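Local structure of 3-hydroxyacyl-thioester dehydratase X (Mycobacterium tuberculosis, 4OOB) at residues 34-46 with 70-83. The protein catalyses the reversible hydration of trans-2-enoyl-CoA to (3R)-3-hydroxyacyl-CoA, accepting a broad range of chain lengths with a preference for C8 to C12. Residues are numbered along the deposited sequence; the frame is centred on the assembly and turned at random.
Sequences RYGNQVPLTYPFA and HTENHITQYRPIAV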
# COMPACT_ATOMS: atom_id res chain seq x y z
N ARG A 34 4.15 -13.79 6.78
CA ARG A 34 4.87 -14.60 7.73
C ARG A 34 5.48 -13.67 8.78
O ARG A 34 6.06 -12.68 8.43
CB ARG A 34 5.96 -15.39 7.02
CG ARG A 34 6.38 -16.66 7.75
CD ARG A 34 7.72 -17.20 7.26
NE ARG A 34 8.80 -16.52 7.95
CZ ARG A 34 9.45 -16.97 9.02
NH1 ARG A 34 9.17 -18.16 9.56
NH2 ARG A 34 10.41 -16.22 9.56
N TYR A 35 5.30 -13.97 10.06
CA TYR A 35 5.94 -13.26 11.13
C TYR A 35 7.25 -13.96 11.42
O TYR A 35 7.25 -15.15 11.69
CB TYR A 35 5.06 -13.24 12.40
CG TYR A 35 5.73 -12.55 13.59
CD1 TYR A 35 6.31 -11.28 13.44
CD2 TYR A 35 5.79 -13.16 14.86
CE1 TYR A 35 6.93 -10.65 14.50
CE2 TYR A 35 6.43 -12.53 15.93
CZ TYR A 35 7.00 -11.27 15.75
OH TYR A 35 7.63 -10.58 16.75
N GLY A 36 8.34 -13.20 11.41
CA GLY A 36 9.67 -13.68 11.71
C GLY A 36 10.66 -12.59 12.15
O GLY A 36 10.26 -11.47 12.57
N ASN A 37 11.95 -12.91 12.06
CA ASN A 37 13.00 -11.93 12.44
C ASN A 37 12.99 -10.69 11.57
O ASN A 37 13.28 -9.61 12.10
CB ASN A 37 14.44 -12.53 12.44
CG ASN A 37 14.58 -13.71 13.38
OD1 ASN A 37 13.98 -13.76 14.48
ND2 ASN A 37 15.34 -14.69 12.94
N GLN A 38 12.70 -10.84 10.26
CA GLN A 38 12.60 -9.67 9.33
C GLN A 38 11.16 -9.19 9.22
O GLN A 38 10.25 -9.98 9.03
CB GLN A 38 12.96 -9.94 7.88
CG GLN A 38 13.82 -11.11 7.49
CD GLN A 38 15.25 -10.77 7.56
OE1 GLN A 38 16.03 -11.07 6.66
NE2 GLN A 38 15.61 -10.12 8.64
N VAL A 39 10.95 -7.88 9.25
CA VAL A 39 9.61 -7.38 8.94
C VAL A 39 9.30 -7.72 7.49
O VAL A 39 10.20 -7.74 6.65
CB VAL A 39 9.48 -5.86 9.16
CG1 VAL A 39 9.80 -5.52 10.62
CG2 VAL A 39 10.35 -5.08 8.20
N PRO A 40 8.02 -7.98 7.21
CA PRO A 40 7.58 -8.12 5.83
C PRO A 40 7.91 -6.91 4.96
O PRO A 40 7.88 -5.78 5.41
CB PRO A 40 6.06 -8.23 5.97
CG PRO A 40 5.81 -8.66 7.39
CD PRO A 40 6.90 -7.99 8.16
N LEU A 41 8.19 -7.17 3.70
CA LEU A 41 8.64 -6.14 2.75
C LEU A 41 7.80 -4.88 2.78
O LEU A 41 8.34 -3.80 2.73
CB LEU A 41 8.67 -6.74 1.34
CG LEU A 41 8.98 -5.82 0.18
CD1 LEU A 41 10.39 -5.24 0.24
CD2 LEU A 41 8.74 -6.54 -1.15
N THR A 42 6.47 -5.02 2.85
CA THR A 42 5.53 -3.87 2.85
C THR A 42 5.26 -3.22 4.25
O THR A 42 4.58 -2.21 4.33
CB THR A 42 4.15 -4.32 2.26
OG1 THR A 42 3.66 -5.48 2.96
CG2 THR A 42 4.29 -4.62 0.79
N TYR A 43 5.80 -3.80 5.33
CA TYR A 43 5.41 -3.39 6.66
C TYR A 43 5.83 -1.94 7.00
O TYR A 43 5.12 -1.25 7.73
CB TYR A 43 5.92 -4.38 7.74
CG TYR A 43 5.75 -3.81 9.13
CD1 TYR A 43 4.52 -3.84 9.73
CD2 TYR A 43 6.80 -3.19 9.80
CE1 TYR A 43 4.32 -3.27 10.96
CE2 TYR A 43 6.60 -2.63 11.04
CZ TYR A 43 5.34 -2.66 11.60
OH TYR A 43 5.05 -2.12 12.83
N PRO A 44 6.99 -1.49 6.47
CA PRO A 44 7.40 -0.14 6.81
C PRO A 44 6.49 0.92 6.23
O PRO A 44 6.55 2.07 6.67
CB PRO A 44 8.83 -0.03 6.23
CG PRO A 44 9.29 -1.43 6.22
CD PRO A 44 8.09 -2.27 5.89
N PHE A 45 5.60 0.54 5.31
CA PHE A 45 4.52 1.44 4.97
C PHE A 45 3.69 1.75 6.21
O PHE A 45 3.42 2.92 6.50
CB PHE A 45 3.62 0.91 3.83
CG PHE A 45 2.50 1.86 3.47
CD1 PHE A 45 2.63 2.76 2.41
CD2 PHE A 45 1.33 1.87 4.17
CE1 PHE A 45 1.60 3.64 2.08
CE2 PHE A 45 0.30 2.77 3.87
CZ PHE A 45 0.42 3.63 2.80
N ALA A 46 3.23 0.72 6.91
CA ALA A 46 2.41 0.99 8.12
C ALA A 46 3.21 1.74 9.18
O ALA A 46 2.76 2.72 9.79
CB ALA A 46 1.83 -0.29 8.68
N HIS A 70 -5.12 5.61 -3.16
CA HIS A 70 -3.76 5.20 -3.40
C HIS A 70 -3.66 4.68 -4.87
O HIS A 70 -4.28 3.68 -5.26
CB HIS A 70 -3.38 4.14 -2.35
CG HIS A 70 -1.93 3.90 -2.24
ND1 HIS A 70 -1.36 3.10 -1.27
CD2 HIS A 70 -0.90 4.36 -2.98
CE1 HIS A 70 -0.06 3.07 -1.42
NE2 HIS A 70 0.24 3.81 -2.47
N THR A 71 -2.82 5.32 -5.68
CA THR A 71 -2.73 4.93 -7.07
C THR A 71 -1.50 4.09 -7.38
O THR A 71 -1.60 3.21 -8.20
CB THR A 71 -2.74 6.16 -7.98
OG1 THR A 71 -1.77 7.06 -7.50
CG2 THR A 71 -4.15 6.90 -7.96
N GLU A 72 -0.37 4.32 -6.68
CA GLU A 72 0.90 3.70 -6.97
C GLU A 72 1.81 3.64 -5.77
O GLU A 72 1.79 4.52 -4.89
CB GLU A 72 1.64 4.44 -8.08
CG GLU A 72 1.61 3.69 -9.40
CD GLU A 72 2.27 4.39 -10.55
OE1 GLU A 72 1.57 4.54 -11.58
OE2 GLU A 72 3.46 4.77 -10.45
N ASN A 73 2.63 2.59 -5.76
CA ASN A 73 3.58 2.41 -4.69
C ASN A 73 4.81 1.69 -5.17
O ASN A 73 4.68 0.61 -5.77
CB ASN A 73 2.97 1.60 -3.55
CG ASN A 73 3.56 1.99 -2.22
OD1 ASN A 73 4.36 1.25 -1.61
ND2 ASN A 73 3.19 3.15 -1.76
N HIS A 74 5.97 2.27 -4.91
CA HIS A 74 7.23 1.68 -5.33
C HIS A 74 8.12 1.57 -4.11
O HIS A 74 8.46 2.59 -3.47
CB HIS A 74 7.94 2.49 -6.42
CG HIS A 74 7.11 2.67 -7.64
ND1 HIS A 74 7.05 1.73 -8.64
CD2 HIS A 74 6.25 3.65 -7.98
CE1 HIS A 74 6.22 2.15 -9.57
NE2 HIS A 74 5.70 3.30 -9.19
N ILE A 75 8.45 0.33 -3.76
CA ILE A 75 9.27 0.08 -2.57
C ILE A 75 10.57 -0.47 -3.09
O ILE A 75 10.57 -1.39 -3.91
CB ILE A 75 8.60 -0.95 -1.64
CG1 ILE A 75 7.51 -0.26 -0.82
CG2 ILE A 75 9.61 -1.64 -0.73
CD1 ILE A 75 6.49 -1.25 -0.24
N THR A 76 11.68 0.10 -2.66
CA THR A 76 12.98 -0.51 -2.94
C THR A 76 13.63 -0.90 -1.62
O THR A 76 14.02 -0.03 -0.85
CB THR A 76 13.89 0.45 -3.73
OG1 THR A 76 13.22 0.82 -4.96
CG2 THR A 76 15.19 -0.22 -4.09
N GLN A 77 13.74 -2.21 -1.34
CA GLN A 77 14.39 -2.68 -0.14
C GLN A 77 15.84 -3.02 -0.41
O GLN A 77 16.08 -3.98 -1.11
CB GLN A 77 13.66 -3.92 0.43
CG GLN A 77 14.25 -4.45 1.72
CD GLN A 77 13.36 -5.52 2.34
OE1 GLN A 77 12.38 -5.25 3.04
NE2 GLN A 77 13.70 -6.74 2.05
N TYR A 78 16.80 -2.29 0.18
CA TYR A 78 18.25 -2.54 -0.01
C TYR A 78 18.70 -3.63 0.93
O TYR A 78 19.57 -4.41 0.60
CB TYR A 78 19.08 -1.25 0.20
CG TYR A 78 18.70 -0.18 -0.80
CD1 TYR A 78 19.16 -0.23 -2.12
CD2 TYR A 78 17.84 0.85 -0.46
CE1 TYR A 78 18.80 0.73 -3.07
CE2 TYR A 78 17.44 1.81 -1.38
CZ TYR A 78 17.91 1.76 -2.70
OH TYR A 78 17.50 2.69 -3.62
N ARG A 79 18.14 -3.66 2.13
CA ARG A 79 18.31 -4.78 3.00
C ARG A 79 17.16 -4.88 3.97
O ARG A 79 16.60 -3.88 4.35
CB ARG A 79 19.64 -4.69 3.77
CG ARG A 79 19.87 -3.42 4.58
CD ARG A 79 20.54 -3.70 5.94
NE ARG A 79 19.51 -3.80 7.00
CZ ARG A 79 19.72 -4.02 8.30
NH1 ARG A 79 20.94 -4.20 8.79
NH2 ARG A 79 18.67 -4.07 9.12
N PRO A 80 16.84 -6.10 4.39
CA PRO A 80 15.78 -6.36 5.34
C PRO A 80 15.94 -5.64 6.64
O PRO A 80 17.03 -5.44 7.11
CB PRO A 80 15.90 -7.88 5.61
CG PRO A 80 16.63 -8.43 4.44
CD PRO A 80 17.52 -7.33 3.95
N ILE A 81 14.82 -5.25 7.21
CA ILE A 81 14.81 -4.57 8.49
C ILE A 81 14.39 -5.58 9.56
O ILE A 81 13.39 -6.28 9.42
CB ILE A 81 13.82 -3.39 8.45
CG1 ILE A 81 14.32 -2.32 7.48
CG2 ILE A 81 13.65 -2.79 9.84
CD1 ILE A 81 13.26 -1.30 7.14
N ALA A 82 15.20 -5.66 10.61
CA ALA A 82 14.93 -6.59 11.67
C ALA A 82 13.82 -6.01 12.56
O ALA A 82 13.66 -4.81 12.71
CB ALA A 82 16.19 -6.91 12.48
N VAL A 83 13.01 -6.91 13.07
CA VAL A 83 12.05 -6.60 14.09
C VAL A 83 12.77 -5.90 15.28
O VAL A 83 12.21 -5.03 15.94
CB VAL A 83 11.37 -7.92 14.45
CG1 VAL A 83 10.69 -7.89 15.79
CG2 VAL A 83 10.39 -8.28 13.35
O HOH W 1 12.47 -6.07 5.86
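Val39 N and Val83 N give the two backbone hydrogen bonds that join the loops, to Ile81 O (2.9 Å) and Asn37 O respectively; the second is almost straight, 176° at the hydrogen. They flank a single beta bridge between Gln38 and Ala82. A water extends the link, donating to Val39 O and to Gln77 OE1 and accepting from Ile81 N. Val39 spreads its two methyls over this seam: CG2, held between its own backbone N and carbonyl carbon, touches Ile81 CB at 3.9 Å, while CG1 meets Val83 CG2. That same Val83 methyl also lies 3.3 Å from Gly36 O. Gln38 lays its amide alongside the ring of Pro80, with OE1 3.4 Å from Pro80 CB. From the turn of residues 40-43, Leu41 drives CD1 between two strand side chains, 3.8 Å from Ile75 CG2 and 3.4 Å from Gln77 OE1. Gln77 reaches this spot extended, CG anti to the backbone N (chi1 -178°); its OE1 takes the water and its NE2 is bonded to Asp210 O, which fixes both ends of the amide. Farther along, Phe45 and His70 approach from opposite directions, their planes only 18° apart but slid so that the rings hardly overlap; CE1 of Phe45 and CE1 of His70 are 3.9 Å apart. Thr42 turns its methyl to Ile75 CD1, its hydroxyl being bonded to Tyr27. In this hotdog fold the contact seats the start of helix 43-57 against strand 69-77. Helix 193-199 also touches it, Met194 on Phe45 and His70, as does strand 116-128, whose Trp119 packs on Pro44 and Ile75; helix 21-31 adjoins Tyr35 and Val83.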